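Local atomic coordinates of surface protein SPB1 (Streptococcus agalactiae, PDB entry 4UZG), a protein that forms the backbone of the group B streptococcus type 2b pilus, probably as subunits linked into a fibre by sortase. Residues N28-D42 against D113-Y127. Numbering follows the deposited sequence. Where two conformers were deposited one is given.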
loop_
_atom_site.group_PDB
_atom_site.type_symbol
_atom_site.label_atom_id
_atom_site.label_comp_id
_atom_site.label_asym_id
_atom_site.label_seq_id
_atom_site.Cartn_x
_atom_site.Cartn_y
_atom_site.Cartn_z
ATOM N N ASN A 28 -4.395 -7.369 33.365
ATOM C CA ASN A 28 -5.637 -7.094 34.059
ATOM C C ASN A 28 -5.629 -5.833 34.931
ATOM O O ASN A 28 -6.692 -5.381 35.330
ATOM C CB ASN A 28 -6.024 -8.324 34.853
ATOM C CG ASN A 28 -6.476 -9.473 33.952
ATOM O OD1 ASN A 28 -6.817 -9.257 32.791
ATOM N ND2 ASN A 28 -6.509 -10.683 34.486
ATOM N N TYR A 29 -4.453 -5.255 35.180
ATOM C CA TYR A 29 -4.326 -3.990 35.928
ATOM C C TYR A 29 -3.445 -2.977 35.195
ATOM O O TYR A 29 -2.484 -3.338 34.525
ATOM C CB TYR A 29 -3.769 -4.229 37.340
ATOM C CG TYR A 29 -4.737 -5.006 38.175
ATOM C CD1 TYR A 29 -5.742 -4.365 38.892
ATOM C CD2 TYR A 29 -4.692 -6.385 38.209
ATOM C CE1 TYR A 29 -6.658 -5.086 39.646
ATOM C CE2 TYR A 29 -5.602 -7.112 38.952
ATOM C CZ TYR A 29 -6.587 -6.457 39.657
ATOM O OH TYR A 29 -7.481 -7.196 40.393
ATOM N N HIS A 30 -3.793 -1.700 35.345
ATOM C CA HIS A 30 -3.037 -0.589 34.769
ATOM C C HIS A 30 -2.908 0.460 35.858
ATOM O O HIS A 30 -3.898 1.094 36.229
ATOM C CB HIS A 30 -3.782 -0.033 33.549
ATOM C CG HIS A 30 -3.148 1.180 32.944
ATOM N ND1 HIS A 30 -3.804 2.388 32.842
ATOM C CD2 HIS A 30 -1.924 1.370 32.394
ATOM C CE1 HIS A 30 -3.009 3.272 32.265
ATOM N NE2 HIS A 30 -1.862 2.680 31.984
ATOM N N GLY A 31 -1.699 0.629 36.388
ATOM C CA GLY A 31 -1.533 1.403 37.593
ATOM C C GLY A 31 -2.141 0.496 38.644
ATOM O O GLY A 31 -1.880 -0.717 38.657
ATOM N N THR A 32 -2.986 1.074 39.487
ATOM C CA THR A 32 -3.714 0.324 40.503
ATOM C C THR A 32 -5.166 0.100 40.059
ATOM O O THR A 32 -5.988 -0.395 40.831
ATOM C CB THR A 32 -3.700 1.085 41.835
ATOM O OG1 THR A 32 -4.264 2.382 41.634
ATOM C CG2 THR A 32 -2.272 1.243 42.345
ATOM N N GLU A 33 -5.473 0.449 38.809
ATOM C CA GLU A 33 -6.838 0.359 38.308
ATOM C C GLU A 33 -7.089 -0.958 37.591
ATOM O O GLU A 33 -6.291 -1.404 36.770
ATOM C CB GLU A 33 -7.134 1.500 37.345
ATOM C CG GLU A 33 -7.298 2.846 38.022
ATOM C CD GLU A 33 -7.664 3.933 37.031
ATOM O OE1 GLU A 33 -7.753 3.615 35.820
ATOM O OE2 GLU A 33 -7.866 5.093 37.458
ATOM N N LYS A 34 -8.218 -1.564 37.903
ATOM C CA LYS A 34 -8.684 -2.725 37.178
ATOM C C LYS A 34 -8.900 -2.349 35.710
ATOM O O LYS A 34 -9.517 -1.310 35.419
ATOM C CB LYS A 34 -10.005 -3.158 37.800
ATOM C CG LYS A 34 -10.757 -4.189 37.050
ATOM C CD LYS A 34 -11.966 -4.646 37.820
ATOM C CE LYS A 34 -12.704 -5.732 37.087
ATOM N NZ LYS A 34 -13.914 -6.199 37.811
ATOM N N VAL A 35 -8.401 -3.183 34.793
ATOM C CA VAL A 35 -8.663 -2.992 33.373
ATOM C C VAL A 35 -9.940 -3.724 32.999
ATOM O O VAL A 35 -10.035 -4.953 33.108
ATOM C CB VAL A 35 -7.505 -3.492 32.503
ATOM C CG1 VAL A 35 -7.857 -3.324 31.025
ATOM C CG2 VAL A 35 -6.229 -2.728 32.843
ATOM N N TYR A 36 -10.910 -2.960 32.514
ATOM C CA TYR A 36 -12.190 -3.532 32.092
ATOM C C TYR A 36 -12.381 -3.504 30.565
ATOM O O TYR A 36 -13.334 -4.112 30.070
ATOM C CB TYR A 36 -13.375 -2.866 32.812
ATOM C CG TYR A 36 -13.433 -1.380 32.602
ATOM C CD1 TYR A 36 -14.013 -0.850 31.465
ATOM C CD2 TYR A 36 -12.860 -0.504 33.519
ATOM C CE1 TYR A 36 -14.058 0.516 31.269
ATOM C CE2 TYR A 36 -12.908 0.867 33.334
ATOM C CZ TYR A 36 -13.484 1.360 32.186
ATOM O OH TYR A 36 -13.550 2.714 31.936
ATOM N N GLN A 37 -11.487 -2.849 29.821
ATOM C CA GLN A 37 -11.526 -2.899 28.363
ATOM C C GLN A 37 -10.202 -2.465 27.794
ATOM O O GLN A 37 -9.449 -1.755 28.455
ATOM C CB GLN A 37 -12.638 -1.998 27.815
ATOM C CG GLN A 37 -12.415 -0.525 28.079
ATOM C CD GLN A 37 -13.569 0.343 27.629
ATOM O OE1 GLN A 37 -14.700 -0.126 27.492
ATOM N NE2 GLN A 37 -13.297 1.615 27.429
ATOM N N TYR A 38 -9.955 -2.874 26.553
ATOM C CA TYR A 38 -8.927 -2.264 25.712
ATOM C C TYR A 38 -9.614 -1.668 24.495
ATOM O O TYR A 38 -10.494 -2.295 23.908
ATOM C CB TYR A 38 -7.833 -3.280 25.283
ATOM C CG TYR A 38 -6.879 -3.572 26.395
ATOM C CD1 TYR A 38 -5.784 -2.758 26.630
ATOM C CD2 TYR A 38 -7.099 -4.638 27.255
ATOM C CE1 TYR A 38 -4.942 -2.994 27.706
ATOM C CE2 TYR A 38 -6.252 -4.887 28.316
ATOM C CZ TYR A 38 -5.195 -4.050 28.569
ATOM O OH TYR A 38 -4.356 -4.259 29.643
ATOM N N VAL A 39 -9.188 -0.474 24.110
ATOM C CA VAL A 39 -9.766 0.242 22.971
ATOM C C VAL A 39 -8.697 0.432 21.905
ATOM O O VAL A 39 -7.638 1.024 22.168
ATOM C CB VAL A 39 -10.299 1.609 23.405
ATOM C CG1 VAL A 39 -10.951 2.301 22.218
ATOM C CG2 VAL A 39 -11.279 1.487 24.579
ATOM N N ILE A 40 -8.974 -0.069 20.700
ATOM C CA ILE A 40 -8.088 0.049 19.551
ATOM C C ILE A 40 -8.741 1.029 18.584
ATOM O O ILE A 40 -9.830 0.779 18.077
ATOM C CB ILE A 40 -7.915 -1.319 18.861
ATOM C CG1 ILE A 40 -7.318 -2.338 19.837
ATOM C CG2 ILE A 40 -7.053 -1.174 17.605
ATOM C CD1 ILE A 40 -8.338 -3.294 20.443
ATOM N N LYS A 41 -8.067 2.148 18.336
ATOM C CA LYS A 41 -8.578 3.178 17.434
ATOM C C LYS A 41 -7.632 3.319 16.270
ATOM O O LYS A 41 -6.437 3.496 16.468
ATOM C CB LYS A 41 -8.679 4.523 18.141
ATOM C CG LYS A 41 -9.837 4.632 19.071
ATOM C CD LYS A 41 -9.955 6.010 19.700
ATOM C CE LYS A 41 -11.137 6.073 20.664
ATOM N NZ LYS A 41 -11.306 7.450 21.215
ATOM N N ASP A 42 -8.147 3.257 15.047
ATOM C CA ASP A 42 -7.290 3.302 13.849
ATOM C C ASP A 42 -7.788 4.406 12.946
ATOM O O ASP A 42 -8.946 4.389 12.498
ATOM C CB ASP A 42 -7.370 1.950 13.154
ATOM C CG ASP A 42 -6.359 1.783 12.054
ATOM O OD1 ASP A 42 -6.052 2.732 11.325
ATOM O OD2 ASP A 42 -5.886 0.626 11.861
ATOM N N ASP A 113 -11.381 -11.838 40.927
ATOM C CA ASP A 113 -12.220 -10.845 40.268
ATOM C C ASP A 113 -12.904 -11.484 39.050
ATOM O O ASP A 113 -12.918 -12.714 38.939
ATOM C CB ASP A 113 -11.355 -9.648 39.888
ATOM C CG ASP A 113 -12.098 -8.328 39.972
ATOM O OD1 ASP A 113 -13.300 -8.269 39.634
ATOM O OD2 ASP A 113 -11.456 -7.333 40.355
ATOM N N ASP A 114 -13.484 -10.677 38.166
ATOM C CA ASP A 114 -14.300 -11.206 37.073
ATOM C C ASP A 114 -13.690 -10.960 35.695
ATOM O O ASP A 114 -14.405 -10.805 34.709
ATOM C CB ASP A 114 -15.735 -10.665 37.164
ATOM C CG ASP A 114 -15.808 -9.155 37.163
ATOM O OD1 ASP A 114 -14.834 -8.498 36.746
ATOM O OD2 ASP A 114 -16.873 -8.633 37.564
ATOM N N PHE A 115 -12.366 -10.953 35.659
ATOM C CA PHE A 115 -11.626 -10.875 34.404
ATOM C C PHE A 115 -11.907 -12.057 33.493
ATOM O O PHE A 115 -12.054 -13.198 33.958
ATOM C CB PHE A 115 -10.127 -10.839 34.703
ATOM C CG PHE A 115 -9.697 -9.628 35.474
ATOM C CD1 PHE A 115 -9.723 -8.376 34.877
ATOM C CD2 PHE A 115 -9.269 -9.720 36.795
ATOM C CE1 PHE A 115 -9.326 -7.253 35.566
ATOM C CE2 PHE A 115 -8.878 -8.587 37.491
ATOM C CZ PHE A 115 -8.907 -7.360 36.882
ATOM N N PHE A 116 -11.920 -11.807 32.186
ATOM C CA PHE A 116 -12.118 -12.863 31.203
ATOM C C PHE A 116 -10.848 -13.621 30.854
ATOM O O PHE A 116 -10.912 -14.795 30.476
ATOM C CB PHE A 116 -12.703 -12.310 29.906
ATOM C CG PHE A 116 -13.992 -11.546 30.080
ATOM C CD1 PHE A 116 -14.939 -11.913 31.021
ATOM C CD2 PHE A 116 -14.246 -10.448 29.275
ATOM C CE1 PHE A 116 -16.106 -11.193 31.145
ATOM C CE2 PHE A 116 -15.410 -9.723 29.384
ATOM C CZ PHE A 116 -16.359 -10.091 30.320
ATOM N N TYR A 117 -9.703 -12.948 30.956
ATOM C CA TYR A 117 -8.436 -13.452 30.466
ATOM C C TYR A 117 -7.443 -13.420 31.617
ATOM O O TYR A 117 -7.633 -12.714 32.626
ATOM C CB TYR A 117 -7.968 -12.615 29.268
ATOM C CG TYR A 117 -9.077 -12.468 28.236
ATOM C CD1 TYR A 117 -9.582 -13.572 27.556
ATOM C CD2 TYR A 117 -9.685 -11.237 28.002
ATOM C CE1 TYR A 117 -10.654 -13.457 26.657
ATOM C CE2 TYR A 117 -10.744 -11.104 27.087
ATOM C CZ TYR A 117 -11.223 -12.230 26.434
ATOM O OH TYR A 117 -12.278 -12.159 25.549
ATOM N N LYS A 118 -6.414 -14.232 31.511
ATOM C CA LYS A 118 -5.422 -14.285 32.568
ATOM C C LYS A 118 -4.034 -14.147 31.994
ATOM O O LYS A 118 -3.786 -14.391 30.795
ATOM C CB LYS A 118 -5.566 -15.540 33.421
ATOM C CG LYS A 118 -5.570 -16.811 32.637
ATOM C CD LYS A 118 -5.757 -18.036 33.528
ATOM C CE LYS A 118 -5.553 -19.323 32.733
ATOM N NZ LYS A 118 -5.605 -20.542 33.589
ATOM N N GLY A 119 -3.138 -13.698 32.865
ATOM C CA GLY A 119 -1.748 -13.542 32.535
ATOM C C GLY A 119 -1.521 -12.398 31.575
ATOM O O GLY A 119 -2.231 -11.392 31.574
ATOM N N ILE A 120 -0.474 -12.569 30.791
ATOM C CA ILE A 120 -0.027 -11.557 29.849
ATOM C C ILE A 120 -0.489 -11.971 28.465
ATOM O O ILE A 120 -0.172 -13.054 28.011
ATOM C CB ILE A 120 1.507 -11.459 29.903
ATOM C CG1 ILE A 120 1.987 -11.269 31.349
ATOM C CG2 ILE A 120 1.973 -10.345 29.019
ATOM C CD1 ILE A 120 3.420 -11.608 31.549
ATOM N N ASN A 121 -1.259 -11.107 27.825
ATOM C CA ASN A 121 -1.852 -11.422 26.540
ATOM C C ASN A 121 -1.414 -10.476 25.442
ATOM O O ASN A 121 -1.125 -9.304 25.683
ATOM C CB ASN A 121 -3.372 -11.403 26.669
ATOM C CG ASN A 121 -3.873 -12.540 27.514
ATOM O OD1 ASN A 121 -3.902 -13.675 27.062
ATOM N ND2 ASN A 121 -4.246 -12.249 28.747
ATOM N N THR A 122 -1.418 -10.999 24.221
ATOM C CA THR A 122 -1.237 -10.206 23.027
ATOM C C THR A 122 -2.578 -10.054 22.316
ATOM O O THR A 122 -3.242 -11.046 22.002
ATOM C CB THR A 122 -0.240 -10.866 22.074
ATOM O OG1 THR A 122 1.035 -10.923 22.721
ATOM C CG2 THR A 122 -0.117 -10.078 20.776
ATOM N N ILE A 123 -2.959 -8.814 22.049
ATOM C CA ILE A 123 -4.110 -8.502 21.219
ATOM C C ILE A 123 -3.611 -8.295 19.804
ATOM O O ILE A 123 -2.692 -7.519 19.580
ATOM C CB ILE A 123 -4.822 -7.234 21.720
ATOM C CG1 ILE A 123 -5.398 -7.440 23.125
ATOM C CG2 ILE A 123 -5.929 -6.824 20.744
ATOM C CD1 ILE A 123 -5.852 -6.133 23.810
ATOM N N THR A 124 -4.216 -8.997 18.850
ATOM C CA THR A 124 -3.888 -8.815 17.440
ATOM C C THR A 124 -5.176 -8.480 16.692
ATOM O O THR A 124 -6.186 -9.160 16.843
ATOM C CB THR A 124 -3.221 -10.070 16.814
ATOM O OG1 THR A 124 -2.141 -10.483 17.649
ATOM C CG2 THR A 124 -2.699 -9.793 15.433
ATOM N N VAL A 125 -5.113 -7.446 15.856
ATOM C CA VAL A 125 -6.185 -7.134 14.925
ATOM C C VAL A 125 -5.588 -7.146 13.528
ATOM O O VAL A 125 -4.681 -6.370 13.234
ATOM C CB VAL A 125 -6.825 -5.756 15.211
ATOM C CG1 VAL A 125 -7.894 -5.415 14.163
ATOM C CG2 VAL A 125 -7.410 -5.691 16.614
ATOM N N THR A 126 -6.104 -8.005 12.665
ATOM C CA THR A 126 -5.757 -7.942 11.263
ATOM C C THR A 126 -6.963 -7.424 10.497
ATOM O O THR A 126 -8.114 -7.670 10.868
ATOM C CB THR A 126 -5.336 -9.290 10.705
ATOM O OG1 THR A 126 -6.427 -10.206 10.742
ATOM C CG2 THR A 126 -4.164 -9.855 11.450
ATOM N N TYR A 127 -6.708 -6.682 9.419
ATOM C CA TYR A 127 -7.774 -6.170 8.576
ATOM C C TYR A 127 -7.154 -5.805 7.233
ATOM O O TYR A 127 -5.930 -5.828 7.087
ATOM C CB TYR A 127 -8.475 -4.956 9.228
ATOM C CG TYR A 127 -7.629 -3.696 9.293
ATOM C CD1 TYR A 127 -6.746 -3.461 10.330
ATOM C CD2 TYR A 127 -7.703 -2.756 8.282
ATOM C CE1 TYR A 127 -5.963 -2.314 10.359
ATOM C CE2 TYR A 127 -6.921 -1.599 8.304
ATOM C CZ TYR A 127 -6.060 -1.401 9.348
ATOM O OH TYR A 127 -5.260 -0.263 9.409
HETATM O O HOH W 1 -9.183 -10.258 31.482
HETATM O O HOH W 2 -3.200 -10.019 33.893
HETATM O O HOH W 3 -4.991 -10.538 30.937
#
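The axes of strands 37-42 and 121-127 come within 10.2 Å and run in roughly the same direction, at 32°. Tyr38 stands opposite Ile123, and Ile40 opposite Val125. Ile123 CD1 lies 3.8 Å from Tyr38 CB, and its CG2 faces Ile40 CD1. Tyr127 OH gives Asp42 OD2 a weak hydrogen bond, with ring and carboxylate nearly perpendicular.

Beyond the strands, the Asn28 amide stacks flat on the Phe115 ring, planes 1° apart. Asn28 CB sits 3.5 Å from the Phe115 ring centroid, a CH-pi contact. In its own plane, Asn28 ND2 donates a nearly straight 3.0 Å bond to Tyr117 O. Waters link Asn28 N and OD1 to Gly119 O, one also meeting Asn121 ND2 weakly; a third accepts from Tyr117 N near Asn28 OD1. Phe115 points its edge at the Tyr29 face, offset. The stretched Lys34 chain passes Phe115, its CG 3.7 Å from Phe115 CZ. Lys34 NZ forms salt bridges to Asp113 OD1 at 2.8 Å and Asp114 OD1 at 2.7 Å, and donates to Thr100 O and Thr102 O.

Two facing strands across an apolar layer are consistent with a beta-sandwich, as in Gram-positive pilins, with residues 28-35 packed on the 113-119 loop at one end.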